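PDB 5HL3: Lmo2470 protein from Listeria monocytogenes EGD-e, which interacts with host afadin as an internalin of the leucine-rich-repeat family, binds calcium, and facilitates crossing of the basement membrane by the bacterium. Local coordinates for residues G108-N113 against M153-I158; P170-L175 against Q189-L194; A201-N206 against H223-G228; Y336-S341 against Y354-T359. All coordinates share one frame; numbering follows the deposited sequence. Where two conformers were deposited one is given.

Contact 1. Residues G108-N113 against M153-I158; sequences GRLTRN and MSEMLI. With CA (calcium ion), chain B; CA (calcium ion), chain E.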
loop_
_atom_site.group_PDB
_atom_site.type_symbol
_atom_site.label_atom_id
_atom_site.label_comp_id
_atom_site.label_asym_id
_atom_site.label_seq_id
_atom_site.Cartn_x
_atom_site.Cartn_y
_atom_site.Cartn_z
ATOM N N GLY A 108 -5.152 17.401 -0.966
ATOM C CA GLY A 108 -3.931 17.482 -1.722
ATOM C C GLY A 108 -3.100 16.220 -1.539
ATOM O O GLY A 108 -3.535 15.214 -0.921
ATOM N N ARG A 109 -1.901 16.288 -2.095
ATOM C CA ARG A 109 -0.997 15.163 -2.113
ATOM C C ARG A 109 0.226 15.437 -1.269
ATOM O O ARG A 109 0.970 16.358 -1.566
ATOM C CB ARG A 109 -0.565 14.978 -3.576
ATOM C CG ARG A 109 0.073 13.670 -3.893
ATOM C CD ARG A 109 -0.234 13.300 -5.328
ATOM N NE ARG A 109 0.687 13.928 -6.245
ATOM C CZ ARG A 109 0.479 15.045 -6.957
ATOM N NH1 ARG A 109 -0.652 15.757 -6.887
ATOM N NH2 ARG A 109 1.432 15.450 -7.766
ATOM N N LEU A 110 0.427 14.648 -0.200
ATOM C CA LEU A 110 1.652 14.757 0.593
ATOM C C LEU A 110 1.957 16.157 1.085
ATOM O O LEU A 110 3.106 16.588 1.127
ATOM C CB LEU A 110 2.852 14.175 -0.222
ATOM C CG LEU A 110 2.754 12.672 -0.526
ATOM C CD1 LEU A 110 3.567 12.212 -1.740
ATOM C CD2 LEU A 110 3.114 11.850 0.721
ATOM N N THR A 111 0.913 16.892 1.505
ATOM C CA THR A 111 1.093 18.282 1.904
ATOM C C THR A 111 1.645 18.444 3.315
ATOM O O THR A 111 2.032 19.556 3.700
ATOM C CB THR A 111 -0.238 19.031 1.861
ATOM O OG1 THR A 111 -1.154 18.356 2.719
ATOM C CG2 THR A 111 -0.790 19.083 0.419
ATOM N N ARG A 112 1.587 17.390 4.129
ATOM C CA ARG A 112 2.057 17.444 5.519
ATOM C C ARG A 112 3.082 16.347 5.779
ATOM O O ARG A 112 3.056 15.320 5.151
ATOM C CB ARG A 112 0.881 17.285 6.490
ATOM C CG ARG A 112 -0.162 18.386 6.465
ATOM C CD ARG A 112 0.306 19.639 7.198
ATOM N NE ARG A 112 -0.707 20.687 7.133
ATOM C CZ ARG A 112 -0.817 21.586 6.178
ATOM N NH1 ARG A 112 0.092 21.647 5.215
ATOM N NH2 ARG A 112 -1.818 22.478 6.206
ATOM N N ASN A 113 4.003 16.622 6.701
ATOM C CA ASN A 113 5.061 15.719 7.118
ATOM C C ASN A 113 4.805 15.248 8.542
ATOM O O ASN A 113 4.416 16.063 9.405
ATOM C CB ASN A 113 6.398 16.464 7.159
ATOM C CG ASN A 113 6.826 17.044 5.831
ATOM O OD1 ASN A 113 6.680 16.449 4.778
ATOM N ND2 ASN A 113 7.507 18.170 5.909
HETATM N N MSE A 153 -0.175 2.912 6.677
HETATM C CA MSE A 153 0.922 3.810 6.322
HETATM C C MSE A 153 0.996 3.951 4.812
HETATM O O MSE A 153 2.067 3.847 4.219
HETATM C CB MSE A 153 2.230 3.262 6.883
HETATM C CG MSE A 153 2.197 2.973 8.388
HETATM SE SE MSE A 153 2.198 4.582 9.518
HETATM C CE MSE A 153 4.118 4.900 9.380
ATOM N N SER A 154 -0.138 4.186 4.184
ATOM C CA SER A 154 -0.223 4.324 2.718
ATOM C C SER A 154 0.140 5.741 2.290
ATOM O O SER A 154 -0.211 6.697 2.993
ATOM C CB SER A 154 -1.647 4.007 2.280
ATOM O OG SER A 154 -1.792 4.190 0.890
ATOM N N GLU A 155 0.826 5.891 1.154
ATOM C CA GLU A 155 1.130 7.231 0.585
ATOM C C GLU A 155 1.884 8.100 1.574
ATOM O O GLU A 155 1.422 9.178 1.981
ATOM C CB GLU A 155 -0.125 7.949 0.070
ATOM C CG GLU A 155 0.260 9.074 -0.881
ATOM C CD GLU A 155 -0.893 9.830 -1.429
ATOM O OE1 GLU A 155 -1.734 10.319 -0.657
ATOM O OE2 GLU A 155 -0.936 10.003 -2.665
HETATM N N MSE A 156 3.092 7.663 1.897
HETATM C CA MSE A 156 3.949 8.378 2.835
HETATM C C MSE A 156 5.370 8.518 2.362
HETATM O O MSE A 156 6.230 8.915 3.136
HETATM C CB MSE A 156 3.970 7.672 4.214
HETATM C CG MSE A 156 2.570 7.549 4.843
HETATM SE SE MSE A 156 2.655 6.930 6.695
HETATM C CE MSE A 156 3.199 8.615 7.499
ATOM N N LEU A 157 5.622 8.245 1.073
ATOM C CA LEU A 157 6.986 8.238 0.503
ATOM C C LEU A 157 7.965 7.332 1.282
ATOM O O LEU A 157 9.118 7.705 1.534
ATOM C CB LEU A 157 7.496 9.654 0.311
ATOM C CG LEU A 157 6.734 10.428 -0.777
ATOM C CD1 LEU A 157 7.175 11.869 -0.721
ATOM C CD2 LEU A 157 6.958 9.863 -2.151
ATOM N N ILE A 158 7.492 6.135 1.634
ATOM C CA ILE A 158 8.325 5.190 2.340
ATOM C C ILE A 158 9.157 4.391 1.332
ATOM O O ILE A 158 8.615 3.844 0.373
ATOM C CB ILE A 158 7.468 4.253 3.199
ATOM C CG1 ILE A 158 6.802 5.086 4.299
ATOM C CG2 ILE A 158 8.340 3.155 3.836
ATOM C CD1 ILE A 158 5.690 4.387 5.042
HETATM CA CA CA B . -3.905 13.794 0.769
HETATM CA CA CA E . 10.878 8.511 2.973
HETATM O O HOH W 1 -1.647 12.798 0.651
HETATM O O HOH W 2 -2.185 15.584 1.723
HETATM O O HOH W 3 -3.852 12.087 -0.993
HETATM O O HOH W 4 -6.219 13.596 -0.121
HETATM O O HOH W 5 12.255 7.870 1.130
HETATM O O HOH W 6 11.774 10.580 2.514
#
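Leu110 meets Glu155 and Leu157 with its two methyl branches doing different work. Leu110 CD2 rests against the backbone, 3.4 Å from Glu155 O, while its CD1 packs on the branch point of Leu157, 3.8 Å from Leu157 CG. The Leu110 CG lies opposite its own carbonyl carbon (chi1 -64°), which, with chi2 at 157°, turns both methyls to the 153-158 segment. The polar link is made by water: one molecule accepts from Leu110 N at 2.9 Å and donates to Glu155 OE1 at 2.8 Å, and it also ligates a calcium ion. A second calcium-bound water donates to the same Glu155 OE1, so this carboxylate belongs to the second shell of the ion. The ion itself is held by Gly108 O at 2.2 Å, with Asp105 and Pro106 completing the protein ligands. A separate calcium ion takes Leu157 O and Glu162. Further out, Asn180 OD1 receives the amides of Met156 and Ile158, fixing the Leu157 loop. Turns held by an asparagine of the next coil are characteristic of the leucine-rich-repeat solenoid.

Contact 2. Residues P170-L175 against Q189-L194; sequences PLLITL and QNIPNL. With CA (calcium ion), chain F.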
loop_
_atom_site.group_PDB
_atom_site.type_symbol
_atom_site.label_atom_id
_atom_site.label_comp_id
_atom_site.label_asym_id
_atom_site.label_seq_id
_atom_site.Cartn_x
_atom_site.Cartn_y
_atom_site.Cartn_z
ATOM N N PRO A 170 4.193 -8.998 17.610
ATOM C CA PRO A 170 3.756 -10.325 17.192
ATOM C C PRO A 170 2.299 -10.475 16.849
ATOM O O PRO A 170 1.935 -11.449 16.176
ATOM C CB PRO A 170 4.053 -11.184 18.414
ATOM C CG PRO A 170 4.031 -10.248 19.575
ATOM C CD PRO A 170 4.640 -8.984 19.022
ATOM N N LEU A 171 1.469 -9.521 17.263
ATOM C CA LEU A 171 0.041 -9.614 16.997
ATOM C C LEU A 171 -0.409 -8.909 15.734
ATOM O O LEU A 171 -1.598 -8.923 15.421
ATOM C CB LEU A 171 -0.750 -9.083 18.197
ATOM C CG LEU A 171 -0.467 -9.780 19.518
ATOM C CD1 LEU A 171 -1.392 -9.273 20.598
ATOM C CD2 LEU A 171 -0.604 -11.263 19.382
ATOM N N LEU A 172 0.523 -8.370 14.950
ATOM C CA LEU A 172 0.098 -7.595 13.778
ATOM C C LEU A 172 -0.744 -8.423 12.796
ATOM O O LEU A 172 -0.344 -9.527 12.393
ATOM C CB LEU A 172 1.327 -7.012 13.069
ATOM C CG LEU A 172 1.034 -5.928 12.039
ATOM C CD1 LEU A 172 0.655 -4.641 12.748
ATOM C CD2 LEU A 172 2.236 -5.702 11.120
ATOM N N ILE A 173 -1.893 -7.879 12.402
ATOM C CA ILE A 173 -2.829 -8.553 11.480
ATOM C C ILE A 173 -2.902 -7.831 10.118
ATOM O O ILE A 173 -3.076 -8.499 9.089
ATOM C CB ILE A 173 -4.247 -8.612 12.115
ATOM C CG1 ILE A 173 -4.238 -9.480 13.366
ATOM C CG2 ILE A 173 -5.290 -9.123 11.120
ATOM C CD1 ILE A 173 -5.479 -9.291 14.192
ATOM N N THR A 174 -2.822 -6.492 10.117
ATOM C CA THR A 174 -2.999 -5.687 8.912
ATOM C C THR A 174 -1.854 -4.734 8.740
ATOM O O THR A 174 -1.532 -3.986 9.667
ATOM C CB THR A 174 -4.335 -4.884 8.936
ATOM O OG1 THR A 174 -5.425 -5.816 8.957
ATOM C CG2 THR A 174 -4.466 -3.971 7.717
ATOM N N LEU A 175 -1.254 -4.729 7.556
ATOM C CA LEU A 175 -0.173 -3.804 7.227
ATOM C C LEU A 175 -0.480 -3.233 5.847
ATOM O O LEU A 175 -0.456 -3.964 4.838
ATOM C CB LEU A 175 1.172 -4.534 7.233
ATOM C CG LEU A 175 2.420 -3.748 6.914
ATOM C CD1 LEU A 175 2.550 -2.529 7.815
ATOM C CD2 LEU A 175 3.660 -4.639 7.031
ATOM N N GLN A 189 9.980 -11.900 9.484
ATOM C CA GLN A 189 10.288 -13.012 10.370
ATOM C C GLN A 189 9.357 -13.213 11.545
ATOM O O GLN A 189 9.183 -14.343 11.992
ATOM C CB GLN A 189 11.702 -12.807 10.978
ATOM C CG GLN A 189 12.853 -12.781 9.986
ATOM C CD GLN A 189 14.193 -12.681 10.681
ATOM O OE1 GLN A 189 14.267 -12.297 11.850
ATOM N NE2 GLN A 189 15.254 -13.076 9.993
ATOM N N ASN A 190 8.755 -12.138 12.055
ATOM C CA ASN A 190 8.111 -12.198 13.372
ATOM C C ASN A 190 6.723 -11.617 13.411
ATOM O O ASN A 190 6.271 -11.178 14.479
ATOM C CB ASN A 190 9.016 -11.475 14.413
ATOM C CG ASN A 190 10.458 -11.982 14.398
ATOM O OD1 ASN A 190 11.374 -11.227 14.105
ATOM N ND2 ASN A 190 10.646 -13.248 14.683
ATOM N N ILE A 191 6.030 -11.630 12.279
ATOM C CA ILE A 191 4.607 -11.222 12.260
ATOM C C ILE A 191 3.742 -12.350 11.677
ATOM O O ILE A 191 3.004 -12.177 10.693
ATOM C CB ILE A 191 4.381 -9.861 11.577
ATOM C CG1 ILE A 191 4.987 -9.811 10.159
ATOM C CG2 ILE A 191 4.926 -8.733 12.453
ATOM C CD1 ILE A 191 4.665 -8.532 9.426
ATOM N N PRO A 192 3.781 -13.528 12.316
ATOM C CA PRO A 192 3.075 -14.695 11.743
ATOM C C PRO A 192 1.564 -14.645 11.777
ATOM O O PRO A 192 0.928 -15.517 11.169
ATOM C CB PRO A 192 3.609 -15.857 12.566
ATOM C CG PRO A 192 3.871 -15.255 13.871
ATOM C CD PRO A 192 4.442 -13.890 13.582
ATOM N N ASN A 193 0.982 -13.659 12.458
ATOM C CA ASN A 193 -0.476 -13.496 12.423
ATOM C C ASN A 193 -0.929 -12.575 11.304
ATOM O O ASN A 193 -2.129 -12.349 11.138
ATOM C CB ASN A 193 -1.001 -12.987 13.765
ATOM C CG ASN A 193 -0.905 -14.029 14.853
ATOM O OD1 ASN A 193 -0.501 -15.184 14.608
ATOM N ND2 ASN A 193 -1.288 -13.643 16.054
ATOM N N LEU A 194 0.001 -12.060 10.506
ATOM C CA LEU A 194 -0.367 -11.125 9.452
ATOM C C LEU A 194 -1.346 -11.781 8.479
ATOM O O LEU A 194 -1.063 -12.851 7.948
ATOM C CB LEU A 194 0.889 -10.646 8.709
ATOM C CG LEU A 194 0.615 -9.476 7.761
ATOM C CD1 LEU A 194 0.380 -8.195 8.524
ATOM C CD2 LEU A 194 1.765 -9.322 6.775
HETATM CA CA CA F . 13.675 -11.165 13.907
HETATM O O HOH W 7 -3.120 -11.134 16.334
HETATM O O HOH W 8 13.369 -9.579 12.071
HETATM O O HOH W 9 16.083 -10.818 14.078
HETATM O O HOH W 10 13.939 -11.596 16.338
#
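Leu172 O lies only 3.2 Å from Leu194 N, yet the two are not hydrogen-bonded, because the N-H is directed into its own turn, where it donates to Ile191 O at 3.0 Å. What Leu172 O does receive is a CA-H...O contact from Leu194 CA, with an angle of 122° at the hydrogen. Both segments belong to successive coils of the leucine-rich-repeat solenoid, where each coil leads into a strand of the parallel sheet, 174-176 and 196-198. Leu172 and Leu194 therefore lie side by side and point the same way, CD2 of Leu172 being 4.0 Å from CD1 of Leu194. With its CG swung away from the backbone N (chi1 -170°), Leu194 also brings CD1 to 3.5 Å from Ile173 O. Ile191 extends the apolar row through CG2, next to CB of Leu172. Beyond that row, Gln189 and Asn190 bind a calcium ion with Asn167. On the outer side, a water donates to Leu171 O at 2.8 Å and, in one of two Asn193 conformers, accepts from Asn193 ND2.

Contact 3. Residues A201-N206 against H223-G228; sequences ANLLTN and HNNLTG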
loop_
_atom_site.group_PDB
_atom_site.type_symbol
_atom_site.label_atom_id
_atom_site.label_comp_id
_atom_site.label_asym_id
_atom_site.label_seq_id
_atom_site.Cartn_x
_atom_site.Cartn_y
_atom_site.Cartn_z
ATOM N N ALA A 201 0.819 -0.279 -5.819
ATOM C CA ALA A 201 1.423 1.032 -6.189
ATOM C C ALA A 201 2.748 1.295 -5.470
ATOM O O ALA A 201 2.992 2.351 -4.896
ATOM C CB ALA A 201 0.430 2.185 -6.030
ATOM N N ASN A 202 3.619 0.303 -5.498
ATOM C CA ASN A 202 5.015 0.445 -5.075
ATOM C C ASN A 202 5.912 0.205 -6.292
ATOM O O ASN A 202 5.452 0.345 -7.429
ATOM C CB ASN A 202 5.319 -0.451 -3.864
ATOM C CG ASN A 202 4.888 0.193 -2.565
ATOM O OD1 ASN A 202 5.568 1.066 -2.035
ATOM N ND2 ASN A 202 3.742 -0.208 -2.057
ATOM N N LEU A 203 7.187 -0.050 -6.045
ATOM C CA LEU A 203 8.208 -0.241 -7.103
ATOM C C LEU A 203 8.844 -1.604 -6.990
ATOM O O LEU A 203 10.005 -1.800 -7.338
ATOM C CB LEU A 203 9.266 0.854 -6.957
ATOM C CG LEU A 203 8.749 2.323 -7.003
ATOM C CD1 LEU A 203 9.861 3.333 -6.734
ATOM C CD2 LEU A 203 8.055 2.629 -8.324
ATOM N N LEU A 204 8.067 -2.579 -6.527
ATOM C CA LEU A 204 8.628 -3.900 -6.293
ATOM C C LEU A 204 8.944 -4.645 -7.581
ATOM O O LEU A 204 8.134 -4.646 -8.506
ATOM C CB LEU A 204 7.669 -4.764 -5.439
ATOM C CG LEU A 204 7.345 -4.230 -4.036
ATOM C CD1 LEU A 204 6.183 -5.000 -3.459
ATOM C CD2 LEU A 204 8.559 -4.356 -3.145
ATOM N N THR A 205 10.090 -5.339 -7.609
ATOM C CA THR A 205 10.417 -6.190 -8.751
ATOM C C THR A 205 10.249 -7.679 -8.451
ATOM O O THR A 205 10.264 -8.515 -9.359
ATOM C CB THR A 205 11.843 -5.952 -9.295
ATOM O OG1 THR A 205 12.781 -6.118 -8.245
ATOM C CG2 THR A 205 11.967 -4.578 -9.842
ATOM N N ASN A 206 10.075 -8.014 -7.175
ATOM C CA ASN A 206 9.806 -9.397 -6.729
ATOM C C ASN A 206 9.475 -9.293 -5.245
ATOM O O ASN A 206 9.444 -8.192 -4.688
ATOM C CB ASN A 206 11.016 -10.328 -6.963
ATOM C CG ASN A 206 10.616 -11.744 -7.344
ATOM O OD1 ASN A 206 9.530 -12.209 -7.041
ATOM N ND2 ASN A 206 11.471 -12.387 -8.121
ATOM N N HIS A 223 -0.031 -2.908 -9.612
ATOM C CA HIS A 223 0.729 -1.720 -9.963
ATOM C C HIS A 223 2.114 -1.679 -9.318
ATOM O O HIS A 223 2.480 -0.704 -8.670
ATOM C CB HIS A 223 -0.073 -0.430 -9.668
ATOM C CG HIS A 223 -0.935 0.029 -10.811
ATOM N ND1 HIS A 223 -0.412 0.363 -12.045
ATOM C CD2 HIS A 223 -2.270 0.252 -10.896
ATOM C CE1 HIS A 223 -1.386 0.758 -12.843
ATOM N NE2 HIS A 223 -2.522 0.695 -12.175
ATOM N N ASN A 224 2.897 -2.732 -9.521
ATOM C CA ASN A 224 4.307 -2.747 -9.122
ATOM C C ASN A 224 5.119 -2.916 -10.413
ATOM O O ASN A 224 4.621 -2.605 -11.508
ATOM C CB ASN A 224 4.529 -3.814 -8.052
ATOM C CG ASN A 224 4.252 -3.274 -6.673
ATOM O OD1 ASN A 224 5.099 -2.626 -6.096
ATOM N ND2 ASN A 224 3.069 -3.473 -6.184
ATOM N N ASN A 225 6.367 -3.352 -10.272
ATOM C CA ASN A 225 7.264 -3.544 -11.416
ATOM C C ASN A 225 7.658 -5.021 -11.552
ATOM O O ASN A 225 8.779 -5.347 -11.957
ATOM C CB ASN A 225 8.524 -2.680 -11.251
ATOM C CG ASN A 225 8.246 -1.204 -11.400
ATOM O OD1 ASN A 225 7.393 -0.783 -12.162
ATOM N ND2 ASN A 225 8.998 -0.395 -10.649
ATOM N N LEU A 226 6.744 -5.929 -11.222
ATOM C CA LEU A 226 7.036 -7.375 -11.333
ATOM C C LEU A 226 7.169 -7.700 -12.812
ATOM O O LEU A 226 6.236 -7.475 -13.586
ATOM C CB LEU A 226 5.902 -8.180 -10.694
ATOM C CG LEU A 226 5.586 -7.832 -9.240
ATOM C CD1 LEU A 226 4.320 -8.557 -8.805
ATOM C CD2 LEU A 226 6.717 -8.133 -8.317
ATOM N N THR A 227 8.314 -8.240 -13.216
ATOM C CA THR A 227 8.661 -8.343 -14.626
ATOM C C THR A 227 9.115 -9.735 -15.007
ATOM O O THR A 227 9.995 -10.323 -14.359
ATOM C CB THR A 227 9.777 -7.310 -14.951
ATOM O OG1 THR A 227 9.327 -5.991 -14.612
ATOM C CG2 THR A 227 10.154 -7.336 -16.413
ATOM N N GLY A 228 8.482 -10.289 -16.031
ATOM C CA GLY A 228 8.848 -11.613 -16.531
ATOM C C GLY A 228 8.241 -12.692 -15.662
ATOM O O GLY A 228 7.095 -13.107 -15.853
HETATM O O HOH W 11 10.998 -8.527 -11.888
#
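Asn224 reaches from the 223-228 segment to the 201-206 segment and receives the amide of Leu204 on its OD1, at 3.0 Å from Leu204 N and with an N-H...O angle of 163°. Its CG lies opposite its own carbonyl carbon (chi1 -86°), which sets the amide beside the Leu204 backbone. Leu203 N is also near OD1, but its N-H is not aimed at it. The return link runs from Asn225 N to Leu204 O, 2.8 Å apart and more bent, at 138°; thus both backbone polar atoms of Leu204 are matched across the contact. The other end of the Asn224 amide is satisfied as well, since ND2 donates to Leu199 O and Leu221 O. These are asparagine-ladder bonds of a leucine-rich-repeat solenoid, and the neighbouring coil repeats them: Asn202 ND2 donates to Leu177 O and Leu199 O, while its OD1 accepts from Leu182 N. Asn247 OD1 in turn takes the amide of Leu226. Around the Leu204 bond the packing is close, with Leu204 CB 3.4 Å from Asn224 OD1, the two side chains lying alongside and pointing the same way. At the far end a water donates to Thr205 O at 2.6 Å and accepts from Thr227 N at 3.0 Å, spanning backbones too far apart to bond directly. Leu226 sends CD2 to 3.5 Å from Asn206 N, and Thr227 OG1 donates to Asn225 O.

Contact 4. Residues Y336-S341 against Y354-T359; sequences YKLDVS and YDWNVT. With CA (calcium ion), chain H.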
loop_
_atom_site.group_PDB
_atom_site.type_symbol
_atom_site.label_atom_id
_atom_site.label_comp_id
_atom_site.label_asym_id
_atom_site.label_seq_id
_atom_site.Cartn_x
_atom_site.Cartn_y
_atom_site.Cartn_z
ATOM N N TYR A 336 10.920 -4.033 -37.026
ATOM C CA TYR A 336 9.509 -3.896 -36.689
ATOM C C TYR A 336 9.232 -4.038 -35.207
ATOM O O TYR A 336 9.929 -4.774 -34.505
ATOM C CB TYR A 336 8.709 -4.976 -37.426
ATOM C CG TYR A 336 8.772 -4.847 -38.936
ATOM C CD1 TYR A 336 9.808 -5.409 -39.670
ATOM C CD2 TYR A 336 7.759 -4.177 -39.640
ATOM C CE1 TYR A 336 9.861 -5.289 -41.047
ATOM C CE2 TYR A 336 7.801 -4.055 -41.009
ATOM C CZ TYR A 336 8.848 -4.605 -41.718
ATOM O OH TYR A 336 8.870 -4.457 -43.088
ATOM N N LYS A 337 8.210 -3.320 -34.741
ATOM C CA LYS A 337 7.690 -3.424 -33.367
ATOM C C LYS A 337 6.369 -4.189 -33.458
ATOM O O LYS A 337 5.425 -3.702 -34.089
ATOM C CB LYS A 337 7.429 -2.059 -32.784
ATOM C CG LYS A 337 8.665 -1.202 -32.601
ATOM C CD LYS A 337 8.395 0.002 -31.701
ATOM C CE LYS A 337 7.462 1.015 -32.349
ATOM N NZ LYS A 337 7.852 1.470 -33.697
ATOM N N LEU A 338 6.334 -5.380 -32.874
ATOM C CA LEU A 338 5.139 -6.250 -32.876
ATOM C C LEU A 338 4.447 -6.214 -31.518
ATOM O O LEU A 338 5.078 -5.983 -30.493
ATOM C CB LEU A 338 5.499 -7.704 -33.222
ATOM C CG LEU A 338 5.500 -8.072 -34.710
ATOM C CD1 LEU A 338 6.416 -7.192 -35.536
ATOM C CD2 LEU A 338 5.812 -9.551 -34.952
ATOM N N ASP A 339 3.139 -6.454 -31.540
ATOM C CA ASP A 339 2.297 -6.505 -30.334
ATOM C C ASP A 339 1.288 -7.610 -30.479
ATOM O O ASP A 339 0.684 -7.745 -31.546
ATOM C CB ASP A 339 1.566 -5.188 -30.133
ATOM C CG ASP A 339 0.443 -5.280 -29.123
ATOM O OD1 ASP A 339 -0.555 -6.011 -29.320
ATOM O OD2 ASP A 339 0.504 -4.552 -28.166
ATOM N N VAL A 340 1.158 -8.446 -29.447
ATOM C CA VAL A 340 0.047 -9.389 -29.334
ATOM C C VAL A 340 -0.741 -8.983 -28.091
ATOM O O VAL A 340 -0.172 -8.780 -27.005
ATOM C CB VAL A 340 0.517 -10.849 -29.229
ATOM C CG1 VAL A 340 -0.572 -11.781 -28.693
ATOM C CG2 VAL A 340 0.921 -11.351 -30.586
ATOM N N SER A 341 -2.045 -8.863 -28.272
ATOM C CA SER A 341 -2.941 -8.448 -27.196
ATOM C C SER A 341 -4.093 -9.431 -27.054
ATOM O O SER A 341 -4.559 -10.005 -28.042
ATOM C CB SER A 341 -3.459 -7.040 -27.457
ATOM O OG SER A 341 -2.408 -6.068 -27.274
ATOM N N TYR A 354 1.541 -7.528 -25.102
ATOM C CA TYR A 354 2.950 -7.932 -25.097
ATOM C C TYR A 354 3.623 -7.487 -26.373
ATOM O O TYR A 354 3.162 -7.815 -27.458
ATOM C CB TYR A 354 3.067 -9.452 -24.880
ATOM C CG TYR A 354 2.593 -9.805 -23.493
ATOM C CD1 TYR A 354 1.242 -9.981 -23.216
ATOM C CD2 TYR A 354 3.490 -9.805 -22.435
ATOM C CE1 TYR A 354 0.818 -10.204 -21.915
ATOM C CE2 TYR A 354 3.070 -10.059 -21.139
ATOM C CZ TYR A 354 1.739 -10.221 -20.887
ATOM O OH TYR A 354 1.283 -10.407 -19.577
ATOM N N ASP A 355 4.771 -6.840 -26.225
ATOM C CA ASP A 355 5.500 -6.244 -27.333
ATOM C C ASP A 355 6.832 -6.937 -27.556
ATOM O O ASP A 355 7.449 -7.394 -26.592
ATOM C CB ASP A 355 5.836 -4.797 -26.991
ATOM C CG ASP A 355 4.645 -3.952 -26.708
ATOM O OD1 ASP A 355 3.497 -4.357 -26.950
ATOM O OD2 ASP A 355 4.895 -2.836 -26.238
ATOM N N TRP A 356 7.338 -6.908 -28.788
ATOM C CA TRP A 356 8.713 -7.369 -29.052
ATOM C C TRP A 356 9.174 -6.801 -30.365
ATOM O O TRP A 356 8.374 -6.372 -31.187
ATOM C CB TRP A 356 8.845 -8.908 -28.998
ATOM C CG TRP A 356 8.252 -9.675 -30.159
ATOM C CD1 TRP A 356 8.945 -10.260 -31.180
ATOM C CD2 TRP A 356 6.865 -10.003 -30.387
ATOM N NE1 TRP A 356 8.090 -10.903 -32.036
ATOM C CE2 TRP A 356 6.810 -10.754 -31.569
ATOM C CE3 TRP A 356 5.677 -9.715 -29.724
ATOM C CZ2 TRP A 356 5.625 -11.219 -32.099
ATOM C CZ3 TRP A 356 4.489 -10.200 -30.260
ATOM C CH2 TRP A 356 4.480 -10.921 -31.448
ATOM N N ASN A 357 10.481 -6.805 -30.540
ATOM C CA ASN A 357 11.113 -6.297 -31.765
ATOM C C ASN A 357 11.528 -7.423 -32.678
ATOM O O ASN A 357 12.059 -8.439 -32.238
ATOM C CB ASN A 357 12.341 -5.436 -31.421
ATOM C CG ASN A 357 11.983 -4.142 -30.731
ATOM O OD1 ASN A 357 10.856 -3.649 -30.856
ATOM N ND2 ASN A 357 12.927 -3.590 -29.965
ATOM N N VAL A 358 11.279 -7.233 -33.969
ATOM C CA VAL A 358 11.609 -8.224 -34.980
ATOM C C VAL A 358 12.467 -7.574 -36.066
ATOM O O VAL A 358 12.134 -6.488 -36.566
ATOM C CB VAL A 358 10.337 -8.807 -35.650
ATOM C CG1 VAL A 358 10.668 -9.829 -36.724
ATOM C CG2 VAL A 358 9.436 -9.432 -34.593
ATOM N N THR A 359 13.577 -8.243 -36.398
ATOM C CA THR A 359 14.414 -7.882 -37.524
ATOM C C THR A 359 14.055 -8.870 -38.640
ATOM O O THR A 359 14.152 -10.084 -38.468
ATOM C CB THR A 359 15.922 -7.991 -37.188
ATOM O OG1 THR A 359 16.241 -7.157 -36.057
ATOM C CG2 THR A 359 16.794 -7.592 -38.417
HETATM CA CA CA H . 1.590 -3.103 -26.418
HETATM O O HOH W 12 2.782 -1.139 -25.694
HETATM O O HOH W 13 2.164 -3.596 -24.051
HETATM O O HOH W 14 -0.248 -1.749 -26.113
HETATM O O HOH W 15 1.939 -1.733 -28.395
#
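Tyr336 and Val358 open a ladder of six backbone hydrogen bonds, paired two by two at Tyr336-Val358, Leu338-Trp356 and Val340-Tyr354. All lie between 2.8 and 3.0 Å from N to O, and the straightest is Val358 N to Tyr336 O. Leu338 N approaches Trp356 O almost end-on to its carbonyl. In the non-hydrogen-bonded pairs, CA-H...O contacts take part, as from Asp339 CA to Tyr354 O. The two strands run antiparallel at 150° and form the hairpin 334-345/350-360 of the mixed sheet in the DUF3244 region, which belongs to the E-set clan. Apolar contacts lie on the face bearing Leu338, Val340, Trp356 and Val358. With CG between its backbone N and carbonyl carbon (chi1 73°), Trp356 folds its indole across the neighbouring strand. There Leu338 CB makes a CH-pi contact, 3.6 Å from the centroid of the six-membered ring and 8° off its normal. Val340 CG2 meets the ring at its edge instead, 3.7 Å from Trp356 CH2, while Leu338 CD2, in one of two conformers, touches CG2 of Val358. Metal binding occupies the other face: Asp339 OD2 at 2.5 Å and Asp355 OD1 at 2.3 Å share a calcium ion, the two carboxylates turned against each other; Ser353 is a further ligand. The positive ion probably offsets the repulsion of the two acids. Ser341 OG donates to the syn lone pair of Asp339 OD1, steadying that carboxylate.

How the contacts relate
Contacts 2 and 3 join successive coils of the leucine-rich-repeat solenoid, and contact 1 skips a coil, that of strand 127-129; contact 4 pairs two strands of the DUF3244 region, its centre about 38 Å from that of contact 1 and about 22 Å from that of contact 3. No two contacts share a segment. Contact 1 is at the surface, contacts 2 and 3 are partly buried, and contact 4 is buried. Their chemistry follows: contact 1 relies on calcium-bound water and two leucines, contact 2 on stacked aliphatic side chains, contact 3 on direct amide bonds, contact 4 on a regular strand ladder. Calcium is bound by loops in contacts 1 and 2, by a sheet face in contact 4.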